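N-acetylglucosamine 2-epimerase (Xylella fastidiosa, PDB 3GT5) is probably a sugar isomerase of the N-acylglucosamine 2-epimerase family, whose members interconvert epimers of sugars such as N-acetylglucosamine and N-acetylmannosamine. Local coordinates at residues A[308-311]-A[312-316]; A[337-340]-A[341-345]. All coordinates share one frame; numbering follows the deposited sequence.

Overall arrangement
Both contacts are local, each spanning about two turns of one helix, and the two helices, 309-326 and 329-346, follow each other in the (alpha/alpha)6-barrel fold of the family. Contact 1 opens the first helix and contact 2 lies near the end of the second; the centre of contact 1 lies about 10 Å and that of contact 2 about 20 Å from the centre of the chain, and the two centres are about 10 Å apart. Buried contact 1 supplements its backbone bonds with polar side chains that have further partners; in partly buried contact 2 the hydrogen bonds between the segments are all backbone ones, with indoles and alanines around them. They meet through packing, Leu316 CD1 lying 3.6 Å from Trp339 NE1.

Contact 1 (A[308-311]-A[312-316]); sequences YFWV and QAESL
Gln312 reaches back to Tyr308 at the start of helix 309-326, part of the family's (alpha/alpha)6-barrel fold, where Tyr308 holds the N-cap position. Gln312 CG lies anti to its carbonyl carbon (chi1 -37°) and the chain bends at chi2, which carries NE2 back to Tyr308 O at 3.1 Å, above the carbonyl plane. A glutamine suits this buried place because one amide serves two partners: OE1 accepts from Leu292 N.

Trp310 has its CG between the backbone N and the carbonyl carbon, a crowded position, and the indole folds back over its neighbour: Val311 CG2 sits 3.6 Å above one face, over the ring centre. Glu314 comes to the indole from the edge, its CG 4.1 Å from Trp310 CE3, with the carboxylate turned 54° from the ring plane. The bent glutamate uses its aliphatic part against the tryptophan, while Lys255 holds OE1 in a salt bridge and His378 hydrogen-bonds OE2, fixing the carboxylate's rotation. The Trp310 ring also meets those of His249 and His378, a polar and aromatic cluster consistent with the family's sugar-binding pocket.

Ser315 is small enough to turn onto its own helix and also pair with Thr251 of helix 247-263. Val311 O thus receives two donors, Ser315 N at 3.3 Å and, nearly in line with the carbonyl bond, Ser315 OG at 2.8 Å.

Contact 2 (A[337-340]-A[341-345]); sequences RLWA and YAWQH
Trp343 N gives the shortest hydrogen bond across this stretch of helix 329-346, reaching Trp339 O at 2.7 Å. Tyr341 N to Arg337 O and Ala342 N to Leu338 O follow at 3.0 Å each, and Gln344 N to Ala340 O is the fourth, with an N-H...O angle of 151°. These four are i to i+4 bonds of the alpha-helix, with a wider pi-type turn at 342-345 overlapping the last of them.

Outward from the backbone, Trp339 CE3 lies 4.2 Å from Ala342 CB, and Trp339 CZ3 comes within 4.4 Å of Trp343 CE3, each meeting oblique to the indole planes. Alanine suits position 342, where its methyl packs against the indole three residues back and also touches Trp354. In Trp343, CG stands anti to the backbone N (chi1 -161°), which swings the ring off the helix, its far end leading away from the earlier turn. The Tyr341 ring likewise leads away from the preceding turn, but into a buried setting: its side chain touches Leu358 and its hydroxyl hydrogen-bonds Asn362 OD1, so tyrosine combines an apolar body with a polar tip.

Around this stretch, Phe10 meets both indoles edge-to-face from helix 8-22, Leu338 and Trp339 pack on helix 309-326, and Tyr341 and His345 lie against strand 357-358.

Contact 1 (A[308-311]-A[312-316])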
loop_
_atom_site.group_PDB
_atom_site.type_symbol
_atom_site.label_atom_id
_atom_site.label_comp_id
_atom_site.label_asym_id
_atom_site.label_seq_id
_atom_site.Cartn_x
_atom_site.Cartn_y
_atom_site.Cartn_z
ATOM N N TYR A 308 2.350 13.080 -4.687
ATOM C CA TYR A 308 3.006 11.978 -4.045
ATOM C C TYR A 308 3.110 10.810 -5.030
ATOM O O TYR A 308 2.196 10.493 -5.779
ATOM C CB TYR A 308 2.204 11.506 -2.847
ATOM C CG TYR A 308 2.397 12.317 -1.581
ATOM C CD1 TYR A 308 3.004 11.770 -0.483
ATOM C CD2 TYR A 308 1.905 13.627 -1.478
ATOM C CE1 TYR A 308 3.155 12.505 0.694
ATOM C CE2 TYR A 308 2.054 14.362 -0.308
ATOM C CZ TYR A 308 2.648 13.789 0.772
ATOM O OH TYR A 308 2.806 14.517 1.935
ATOM N N PHE A 309 4.174 10.071 -4.886
ATOM C CA PHE A 309 4.470 8.932 -5.756
ATOM C C PHE A 309 3.323 7.908 -5.784
ATOM O O PHE A 309 2.834 7.538 -6.849
ATOM C CB PHE A 309 5.806 8.267 -5.347
ATOM C CG PHE A 309 5.766 7.412 -4.092
ATOM C CD1 PHE A 309 5.941 6.039 -4.168
ATOM C CD2 PHE A 309 5.606 7.991 -2.814
ATOM C CE1 PHE A 309 5.908 5.255 -3.026
ATOM C CE2 PHE A 309 5.528 7.200 -1.680
ATOM C CZ PHE A 309 5.712 5.828 -1.789
ATOM N N TRP A 310 2.879 7.520 -4.593
ATOM C CA TRP A 310 1.963 6.390 -4.452
ATOM C C TRP A 310 0.571 6.713 -4.966
ATOM O O TRP A 310 -0.164 5.851 -5.475
ATOM C CB TRP A 310 1.926 5.899 -3.011
ATOM C CG TRP A 310 1.251 6.832 -2.007
ATOM C CD1 TRP A 310 1.856 7.724 -1.199
ATOM C CD2 TRP A 310 -0.150 6.902 -1.720
ATOM N NE1 TRP A 310 0.913 8.378 -0.423
ATOM C CE2 TRP A 310 -0.319 7.863 -0.696
ATOM C CE3 TRP A 310 -1.273 6.239 -2.223
ATOM C CZ2 TRP A 310 -1.558 8.185 -0.158
ATOM C CZ3 TRP A 310 -2.537 6.569 -1.704
ATOM C CH2 TRP A 310 -2.663 7.541 -0.672
ATOM N N VAL A 311 0.179 7.992 -4.869
ATOM C CA VAL A 311 -1.095 8.457 -5.466
ATOM C C VAL A 311 -1.175 8.259 -6.988
ATOM O O VAL A 311 -2.162 7.775 -7.522
ATOM C CB VAL A 311 -1.356 9.945 -5.058
ATOM C CG1 VAL A 311 -2.658 10.451 -5.629
ATOM C CG2 VAL A 311 -1.359 10.014 -3.486
ATOM N N GLN A 312 -0.089 8.592 -7.670
ATOM C CA GLN A 312 -0.047 8.401 -9.088
ATOM C C GLN A 312 -0.042 6.899 -9.428
ATOM O O GLN A 312 -0.725 6.482 -10.343
ATOM C CB GLN A 312 1.181 9.088 -9.684
ATOM C CG GLN A 312 1.590 10.423 -9.079
ATOM C CD GLN A 312 0.485 11.458 -8.933
ATOM O OE1 GLN A 312 -0.311 11.675 -9.838
ATOM N NE2 GLN A 312 0.471 12.141 -7.792
ATOM N N ALA A 313 0.737 6.134 -8.677
ATOM C CA ALA A 313 0.945 4.683 -8.938
ATOM C C ALA A 313 -0.384 3.892 -8.747
ATOM O O ALA A 313 -0.760 3.068 -9.552
ATOM C CB ALA A 313 2.071 4.163 -8.012
ATOM N N GLU A 314 -1.060 4.125 -7.638
ATOM C CA GLU A 314 -2.279 3.377 -7.322
ATOM C C GLU A 314 -3.349 3.709 -8.369
ATOM O O GLU A 314 -4.156 2.853 -8.772
ATOM C CB GLU A 314 -2.804 3.704 -5.915
ATOM C CG GLU A 314 -1.932 3.165 -4.785
ATOM C CD GLU A 314 -1.838 1.627 -4.741
ATOM O OE1 GLU A 314 -2.801 0.921 -5.167
ATOM O OE2 GLU A 314 -0.806 1.103 -4.275
ATOM N N SER A 315 -3.334 4.979 -8.820
ATOM C CA SER A 315 -4.294 5.430 -9.758
ATOM C C SER A 315 -4.086 4.823 -11.143
ATOM O O SER A 315 -5.052 4.480 -11.827
ATOM C CB SER A 315 -4.369 6.958 -9.804
ATOM O OG SER A 315 -4.732 7.451 -8.525
ATOM N N LEU A 316 -2.846 4.712 -11.591
ATOM C CA LEU A 316 -2.616 4.073 -12.899
ATOM C C LEU A 316 -2.897 2.582 -12.853
ATOM O O LEU A 316 -3.352 2.020 -13.829
ATOM C CB LEU A 316 -1.217 4.424 -13.482
ATOM C CG LEU A 316 0.020 3.982 -12.769
ATOM C CD1 LEU A 316 0.384 2.565 -13.132
ATOM C CD2 LEU A 316 1.263 4.945 -12.997
#

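Contact 2 (A[337-340]-A[341-345])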
loop_
_atom_site.group_PDB
_atom_site.type_symbol
_atom_site.label_atom_id
_atom_site.label_comp_id
_atom_site.label_asym_id
_atom_site.label_seq_id
_atom_site.Cartn_x
_atom_site.Cartn_y
_atom_site.Cartn_z
ATOM N N ARG A 337 -1.949 9.271 -19.292
ATOM C CA ARG A 337 -1.584 10.592 -18.761
ATOM C C ARG A 337 -0.925 10.530 -17.386
ATOM O O ARG A 337 -0.037 11.347 -17.059
ATOM C CB ARG A 337 -2.758 11.604 -18.841
ATOM C CG ARG A 337 -3.868 11.511 -17.838
ATOM C CD ARG A 337 -4.875 12.725 -18.025
ATOM N NE ARG A 337 -5.522 12.758 -19.352
ATOM C CZ ARG A 337 -6.651 12.123 -19.730
ATOM N NH1 ARG A 337 -7.366 11.366 -18.908
ATOM N NH2 ARG A 337 -7.094 12.259 -20.976
ATOM N N LEU A 338 -1.346 9.554 -16.575
ATOM C CA LEU A 338 -0.726 9.340 -15.274
ATOM C C LEU A 338 0.725 8.925 -15.475
ATOM O O LEU A 338 1.619 9.439 -14.813
ATOM C CB LEU A 338 -1.510 8.284 -14.453
ATOM C CG LEU A 338 -2.794 8.869 -13.836
ATOM C CD1 LEU A 338 -3.759 7.744 -13.454
ATOM C CD2 LEU A 338 -2.520 9.719 -12.623
ATOM N N TRP A 339 0.955 7.974 -16.381
ATOM C CA TRP A 339 2.348 7.585 -16.651
ATOM C C TRP A 339 3.164 8.742 -17.262
ATOM O O TRP A 339 4.322 8.887 -16.922
ATOM C CB TRP A 339 2.423 6.356 -17.561
ATOM C CG TRP A 339 2.559 5.076 -16.860
ATOM C CD1 TRP A 339 1.726 3.998 -16.937
ATOM C CD2 TRP A 339 3.629 4.693 -16.004
ATOM N NE1 TRP A 339 2.207 2.976 -16.156
ATOM C CE2 TRP A 339 3.377 3.373 -15.577
ATOM C CE3 TRP A 339 4.799 5.327 -15.570
ATOM C CZ2 TRP A 339 4.245 2.697 -14.727
ATOM C CZ3 TRP A 339 5.638 4.671 -14.713
ATOM C CH2 TRP A 339 5.364 3.365 -14.300
ATOM N N ALA A 340 2.570 9.517 -18.170
ATOM C CA ALA A 340 3.294 10.632 -18.786
ATOM C C ALA A 340 3.749 11.609 -17.724
ATOM O O ALA A 340 4.887 12.066 -17.735
ATOM C CB ALA A 340 2.460 11.322 -19.828
ATOM N N TYR A 341 2.847 11.945 -16.786
ATOM C CA TYR A 341 3.248 12.765 -15.638
ATOM C C TYR A 341 4.375 12.144 -14.782
ATOM O O TYR A 341 5.393 12.764 -14.440
ATOM C CB TYR A 341 2.036 13.045 -14.752
ATOM C CG TYR A 341 2.450 13.779 -13.530
ATOM C CD1 TYR A 341 2.783 15.129 -13.592
ATOM C CD2 TYR A 341 2.589 13.138 -12.316
ATOM C CE1 TYR A 341 3.222 15.787 -12.486
ATOM C CE2 TYR A 341 3.048 13.793 -11.197
ATOM C CZ TYR A 341 3.366 15.129 -11.282
ATOM O OH TYR A 341 3.848 15.832 -10.177
ATOM N N ALA A 342 4.161 10.906 -14.397
ATOM C CA ALA A 342 5.123 10.208 -13.557
ATOM C C ALA A 342 6.471 10.075 -14.257
ATOM O O ALA A 342 7.495 10.309 -13.663
ATOM C CB ALA A 342 4.553 8.828 -13.181
ATOM N N TRP A 343 6.467 9.694 -15.513
ATOM C CA TRP A 343 7.738 9.558 -16.252
ATOM C C TRP A 343 8.513 10.879 -16.365
ATOM O O TRP A 343 9.720 10.893 -16.203
ATOM C CB TRP A 343 7.473 8.988 -17.639
ATOM C CG TRP A 343 8.661 8.420 -18.266
ATOM C CD1 TRP A 343 9.302 8.906 -19.364
ATOM C CD2 TRP A 343 9.347 7.225 -17.884
ATOM N NE1 TRP A 343 10.358 8.075 -19.697
ATOM C CE2 TRP A 343 10.423 7.052 -18.789
ATOM C CE3 TRP A 343 9.180 6.299 -16.848
ATOM C CZ2 TRP A 343 11.351 5.989 -18.671
ATOM C CZ3 TRP A 343 10.106 5.246 -16.729
ATOM C CH2 TRP A 343 11.174 5.106 -17.638
ATOM N N GLN A 344 7.797 11.970 -16.570
ATOM C CA GLN A 344 8.421 13.269 -16.735
ATOM C C GLN A 344 8.897 13.830 -15.394
ATOM O O GLN A 344 9.946 14.487 -15.334
ATOM C CB GLN A 344 7.470 14.266 -17.431
ATOM C CG GLN A 344 8.067 15.674 -17.586
ATOM C CD GLN A 344 9.305 15.682 -18.468
ATOM O OE1 GLN A 344 9.312 15.083 -19.554
ATOM N NE2 GLN A 344 10.368 16.354 -18.004
ATOM N N HIS A 345 8.133 13.624 -14.318
ATOM C CA HIS A 345 8.436 14.299 -13.046
ATOM C C HIS A 345 8.834 13.480 -11.824
ATOM O O HIS A 345 9.526 13.972 -10.945
ATOM C CB HIS A 345 7.251 15.185 -12.652
ATOM C CG HIS A 345 6.968 16.288 -13.636
ATOM N ND1 HIS A 345 5.925 16.249 -14.532
ATOM C CD2 HIS A 345 7.625 17.451 -13.878
ATOM C CE1 HIS A 345 5.955 17.336 -15.288
ATOM N NE2 HIS A 345 6.981 18.077 -14.911
#